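Local coordinates for methylxanthine N1-demethylase NdmA (Pseudomonas putida, PDB 6ICN), which removes the N1-methyl group of caffeine to give theobromine and formaldehyde, as a Rieske non-heme iron oxygenase drawing on NADH and O2, at residues E171-D176 with E180-N185. Numbering follows the deposited sequence.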
ATOM      1  N   GLU A 171     -19.550 -10.880 -14.638  1.00 19.85           N
ATOM      2  CA  GLU A 171     -18.105 -11.001 -14.691  1.00 18.31           C
ATOM      3  C   GLU A 171     -17.670 -12.278 -13.969  1.00 16.20           C
ATOM      4  O   GLU A 171     -18.282 -12.669 -12.976  1.00 21.23           O
ATOM      5  CB  GLU A 171     -17.451  -9.782 -14.058  1.00 24.57           C
ATOM      6  CG  GLU A 171     -17.567  -8.560 -14.977  1.00 29.86           C
ATOM      7  CD  GLU A 171     -17.077  -7.280 -14.350  1.00 42.46           C
ATOM      8  OE1 GLU A 171     -16.603  -7.312 -13.193  1.00 39.57           O
ATOM      9  OE2 GLU A 171     -17.162  -6.239 -15.036  1.00 43.44           O
ATOM     10  N   PRO A 172     -16.603 -12.923 -14.426  1.00 17.52           N
ATOM     11  CA  PRO A 172     -16.148 -14.141 -13.739  1.00 17.00           C
ATOM     12  C   PRO A 172     -15.690 -13.843 -12.319  1.00 19.50           C
ATOM     13  O   PRO A 172     -15.236 -12.738 -12.010  1.00 18.46           O
ATOM     14  CB  PRO A 172     -14.992 -14.652 -14.607  1.00 21.61           C
ATOM     15  CG  PRO A 172     -14.696 -13.564 -15.596  1.00 30.59           C
ATOM     16  CD  PRO A 172     -15.886 -12.669 -15.688  1.00 21.79           C
ATOM     17  N   TYR A 173     -15.806 -14.858 -11.452  1.00 16.82           N
ATOM     18  CA  TYR A 173     -15.338 -14.764 -10.073  1.00 17.77           C
ATOM     19  C   TYR A 173     -14.386 -15.921  -9.777  1.00 18.17           C
ATOM     20  O   TYR A 173     -14.633 -17.070 -10.157  1.00 18.11           O
ATOM     21  CB  TYR A 173     -16.516 -14.723  -9.070  1.00 18.17           C
ATOM     22  CG  TYR A 173     -17.452 -15.915  -9.080  1.00 18.09           C
ATOM     23  CD1 TYR A 173     -18.436 -16.061 -10.069  1.00 19.19           C
ATOM     24  CD2 TYR A 173     -17.367 -16.904  -8.089  1.00 18.56           C
ATOM     25  CE1 TYR A 173     -19.295 -17.159 -10.071  1.00 18.71           C
ATOM     26  CE2 TYR A 173     -18.236 -17.992  -8.081  1.00 19.74           C
ATOM     27  CZ  TYR A 173     -19.191 -18.119  -9.066  1.00 20.68           C
ATOM     28  OH  TYR A 173     -20.026 -19.215  -9.072  1.00 22.14           O
ATOM     29  N   TRP A 174     -13.281 -15.605  -9.124  1.00 17.73           N
ATOM     30  CA  TRP A 174     -12.218 -16.575  -8.892  1.00 18.15           C
ATOM     31  C   TRP A 174     -12.283 -17.090  -7.463  1.00 16.41           C
ATOM     32  O   TRP A 174     -12.380 -16.296  -6.529  1.00 17.91           O
ATOM     33  CB  TRP A 174     -10.861 -15.932  -9.134  1.00 18.86           C
ATOM     34  CG  TRP A 174     -10.608 -15.612 -10.553  1.00 20.57           C
ATOM     35  CD1 TRP A 174     -11.152 -14.587 -11.284  1.00 23.76           C
ATOM     36  CD2 TRP A 174      -9.714 -16.296 -11.412  1.00 22.11           C
ATOM     37  NE1 TRP A 174     -10.655 -14.613 -12.560  1.00 24.75           N
ATOM     38  CE2 TRP A 174      -9.767 -15.651 -12.668  1.00 20.96           C
ATOM     39  CE3 TRP A 174      -8.885 -17.400 -11.252  1.00 19.93           C
ATOM     40  CZ2 TRP A 174      -9.004 -16.070 -13.745  1.00 25.34           C
ATOM     41  CZ3 TRP A 174      -8.122 -17.819 -12.330  1.00 26.01           C
ATOM     42  CH2 TRP A 174      -8.191 -17.155 -13.558  1.00 25.13           C
ATOM     43  N   TRP A 175     -12.219 -18.411  -7.295  1.00 15.45           N
ATOM     44  CA  TRP A 175     -12.181 -19.023  -5.975  1.00 16.62           C
ATOM     45  C   TRP A 175     -10.967 -19.927  -5.833  1.00 16.71           C
ATOM     46  O   TRP A 175     -10.561 -20.610  -6.777  1.00 16.21           O
ATOM     47  CB  TRP A 175     -13.429 -19.868  -5.702  1.00 17.71           C
ATOM     48  CG  TRP A 175     -14.673 -19.113  -5.333  1.00 15.68           C
ATOM     49  CD1 TRP A 175     -14.830 -17.755  -5.248  1.00 18.95           C
ATOM     50  CD2 TRP A 175     -15.921 -19.691  -4.955  1.00 17.16           C
ATOM     51  NE1 TRP A 175     -16.121 -17.457  -4.852  1.00 18.70           N
ATOM     52  CE2 TRP A 175     -16.805 -18.630  -4.665  1.00 17.97           C
ATOM     53  CE3 TRP A 175     -16.384 -21.009  -4.832  1.00 21.37           C
ATOM     54  CZ2 TRP A 175     -18.122 -18.850  -4.266  1.00 19.64           C
ATOM     55  CZ3 TRP A 175     -17.705 -21.221  -4.437  1.00 23.54           C
ATOM     56  CH2 TRP A 175     -18.548 -20.145  -4.152  1.00 22.26           C
ATOM     57  N   ASP A 176     -10.401 -19.949  -4.629  1.00 15.41           N
ATOM     58  CA  ASP A 176      -9.364 -20.904  -4.270  1.00 14.44           C
ATOM     59  C   ASP A 176     -10.028 -22.213  -3.838  1.00 19.09           C
ATOM     60  O   ASP A 176      -9.966 -22.633  -2.684  1.00 16.16           O
ATOM     61  CB  ASP A 176      -8.488 -20.326  -3.162  1.00 16.53           C
ATOM     62  CG  ASP A 176      -7.282 -21.188  -2.854  1.00 25.92           C
ATOM     63  OD1 ASP A 176      -6.518 -21.518  -3.780  1.00 30.25           O
ATOM     64  OD2 ASP A 176      -7.075 -21.514  -1.664  1.00 34.03           O
ATOM     65  N   GLU A 180     -14.872 -29.437  -8.676  1.00 16.36           N
ATOM     66  CA  GLU A 180     -15.725 -30.422  -8.009  1.00 18.42           C
ATOM     67  C   GLU A 180     -16.345 -29.859  -6.727  1.00 16.88           C
ATOM     68  O   GLU A 180     -17.549 -30.016  -6.487  1.00 17.58           O
ATOM     69  CB  GLU A 180     -14.914 -31.692  -7.709  1.00 18.74           C
ATOM     70  CG  GLU A 180     -14.415 -32.444  -8.953  1.00 19.53           C
ATOM     71  CD  GLU A 180     -13.060 -31.938  -9.509  1.00 27.52           C
ATOM     72  OE1 GLU A 180     -12.487 -30.922  -9.008  1.00 23.61           O
ATOM     73  OE2 GLU A 180     -12.543 -32.575 -10.465  1.00 29.08           O
ATOM     74  N   ARG A 181     -15.541 -29.192  -5.882  1.00 17.49           N
ATOM     75  CA  ARG A 181     -16.115 -28.642  -4.657  1.00 17.49           C
ATOM     76  C   ARG A 181     -17.092 -27.513  -4.965  1.00 16.83           C
ATOM     77  O   ARG A 181     -18.097 -27.346  -4.265  1.00 17.40           O
ATOM     78  CB  ARG A 181     -14.993 -28.177  -3.715  1.00 16.63           C
ATOM     79  CG  ARG A 181     -14.131 -29.348  -3.212  1.00 19.61           C
ATOM     80  CD  ARG A 181     -14.068 -29.289  -1.734  1.00 22.53           C
ATOM     81  NE  ARG A 181     -13.051 -30.117  -1.094  1.00 20.39           N
ATOM     82  CZ  ARG A 181     -13.341 -31.084  -0.220  1.00 20.20           C
ATOM     83  NH1 ARG A 181     -14.608 -31.377   0.042  1.00 18.59           N
ATOM     84  NH2 ARG A 181     -12.365 -31.746   0.385  1.00 19.00           N
ATOM     85  N   ARG A 182     -16.829 -26.741  -6.031  1.00 15.19           N
ATOM     86  CA  ARG A 182     -17.752 -25.678  -6.410  1.00 15.78           C
ATOM     87  C   ARG A 182     -19.081 -26.253  -6.882  1.00 14.95           C
ATOM     88  O   ARG A 182     -20.148 -25.758  -6.500  1.00 15.33           O
ATOM     89  CB  ARG A 182     -17.111 -24.799  -7.494  1.00 17.81           C
ATOM     90  CG  ARG A 182     -17.662 -23.373  -7.516  1.00 21.29           C
ATOM     91  CD  ARG A 182     -18.939 -23.267  -8.343  1.00 17.26           C
ATOM     92  NE  ARG A 182     -19.652 -22.031  -8.001  1.00 20.37           N
ATOM     93  CZ  ARG A 182     -20.449 -21.885  -6.946  1.00 21.69           C
ATOM     94  NH1 ARG A 182     -20.660 -22.920  -6.119  1.00 21.00           N
ATOM     95  NH2 ARG A 182     -21.041 -20.710  -6.707  1.00 20.63           N
ATOM     96  N   TRP A 183     -19.030 -27.306  -7.704  1.00 16.20           N
ATOM     97  CA  TRP A 183     -20.249 -27.950  -8.176  1.00 16.80           C
ATOM     98  C   TRP A 183     -21.085 -28.443  -6.997  1.00 16.41           C
ATOM     99  O   TRP A 183     -22.291 -28.174  -6.909  1.00 16.67           O
ATOM    100  CB  TRP A 183     -19.891 -29.110  -9.112  1.00 15.66           C
ATOM    101  CG  TRP A 183     -21.073 -29.710  -9.871  1.00 17.76           C
ATOM    102  CD1 TRP A 183     -21.414 -29.456 -11.170  1.00 20.93           C
ATOM    103  CD2 TRP A 183     -22.039 -30.669  -9.381  1.00 18.33           C
ATOM    104  NE1 TRP A 183     -22.539 -30.189 -11.522  1.00 19.43           N
ATOM    105  CE2 TRP A 183     -22.932 -30.944 -10.445  1.00 19.49           C
ATOM    106  CE3 TRP A 183     -22.220 -31.331  -8.165  1.00 17.27           C
ATOM    107  CZ2 TRP A 183     -24.013 -31.825 -10.315  1.00 20.32           C
ATOM    108  CZ3 TRP A 183     -23.298 -32.222  -8.033  1.00 17.74           C
ATOM    109  CH2 TRP A 183     -24.177 -32.461  -9.109  1.00 18.89           C
ATOM    110  N   GLU A 184     -20.440 -29.139  -6.053  1.00 18.00           N
ATOM    111  CA  GLU A 184     -21.178 -29.659  -4.909  1.00 18.83           C
ATOM    112  C   GLU A 184     -21.757 -28.532  -4.062  1.00 19.26           C
ATOM    113  O   GLU A 184     -22.879 -28.645  -3.553  1.00 18.24           O
ATOM    114  CB  GLU A 184     -20.269 -30.572  -4.079  1.00 18.39           C
ATOM    115  CG  GLU A 184     -19.804 -31.773  -4.874  1.00 18.55           C
ATOM    116  CD  GLU A 184     -19.098 -32.806  -4.036  1.00 26.72           C
ATOM    117  OE1 GLU A 184     -19.277 -32.780  -2.800  1.00 33.17           O
ATOM    118  OE2 GLU A 184     -18.342 -33.618  -4.613  1.00 24.33           O
ATOM    119  N   ASN A 185     -21.032 -27.415  -3.929  1.00 16.43           N
ATOM    120  CA  ASN A 185     -21.581 -26.273  -3.203  1.00 17.66           C
ATOM    121  C   ASN A 185     -22.837 -25.727  -3.881  1.00 17.56           C
ATOM    122  O   ASN A 185     -23.806 -25.360  -3.210  1.00 19.90           O
ATOM    123  CB  ASN A 185     -20.503 -25.187  -3.075  1.00 17.36           C
ATOM    124  CG  ASN A 185     -21.042 -23.886  -2.499  1.00 20.99           C
ATOM    125  OD1 ASN A 185     -21.188 -22.904  -3.221  1.00 20.09           O
ATOM    126  ND2 ASN A 185     -21.369 -23.880  -1.207  1.00 20.04           N
TER
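Arg182 reaches out from helix 179-186 and grips the phenol oxygen of Tyr173 side-on: NE and NH2 each donate to OH at 3.0 Å. That oxygen, also hydrogen-bonded with Asn268 ND2, lies in the guanidinium plane, while the phenol ring stands almost perpendicular to it, 87° away. A long, fork-ended arginine suits the well-separated backbones, a bend at chi2 (-85°) turning its tip to the tyrosine, whose hydroxyl, ending a rigid ring, can accept two N-H groups at once. NH1 donates within the helix to a lone pair of Asn185 OD1 at 2.9 Å. Strand 166-175, at the border of the seven-stranded antiparallel sheet of the Rieske oxygenase catalytic domain, is thus tied to the helix a short turn later. Asn185's amide both accepts and donates: ND2 is hydrogen-bonded to Asp307 OD1, of the cobalt site, and to Tyr101 OH of the second subunit. Van der Waals packing falls to Trp175, whose broad indole places CZ3 over the middle of one guanidinium face, 3.7 Å from its plane, inclined at 41° and not stacked parallel; CE3 and CZ3 also meet Arg182 CG. A leucine in place of Arg182 would probably leave Tyr173 OH and Asn185 OD1 without these donors.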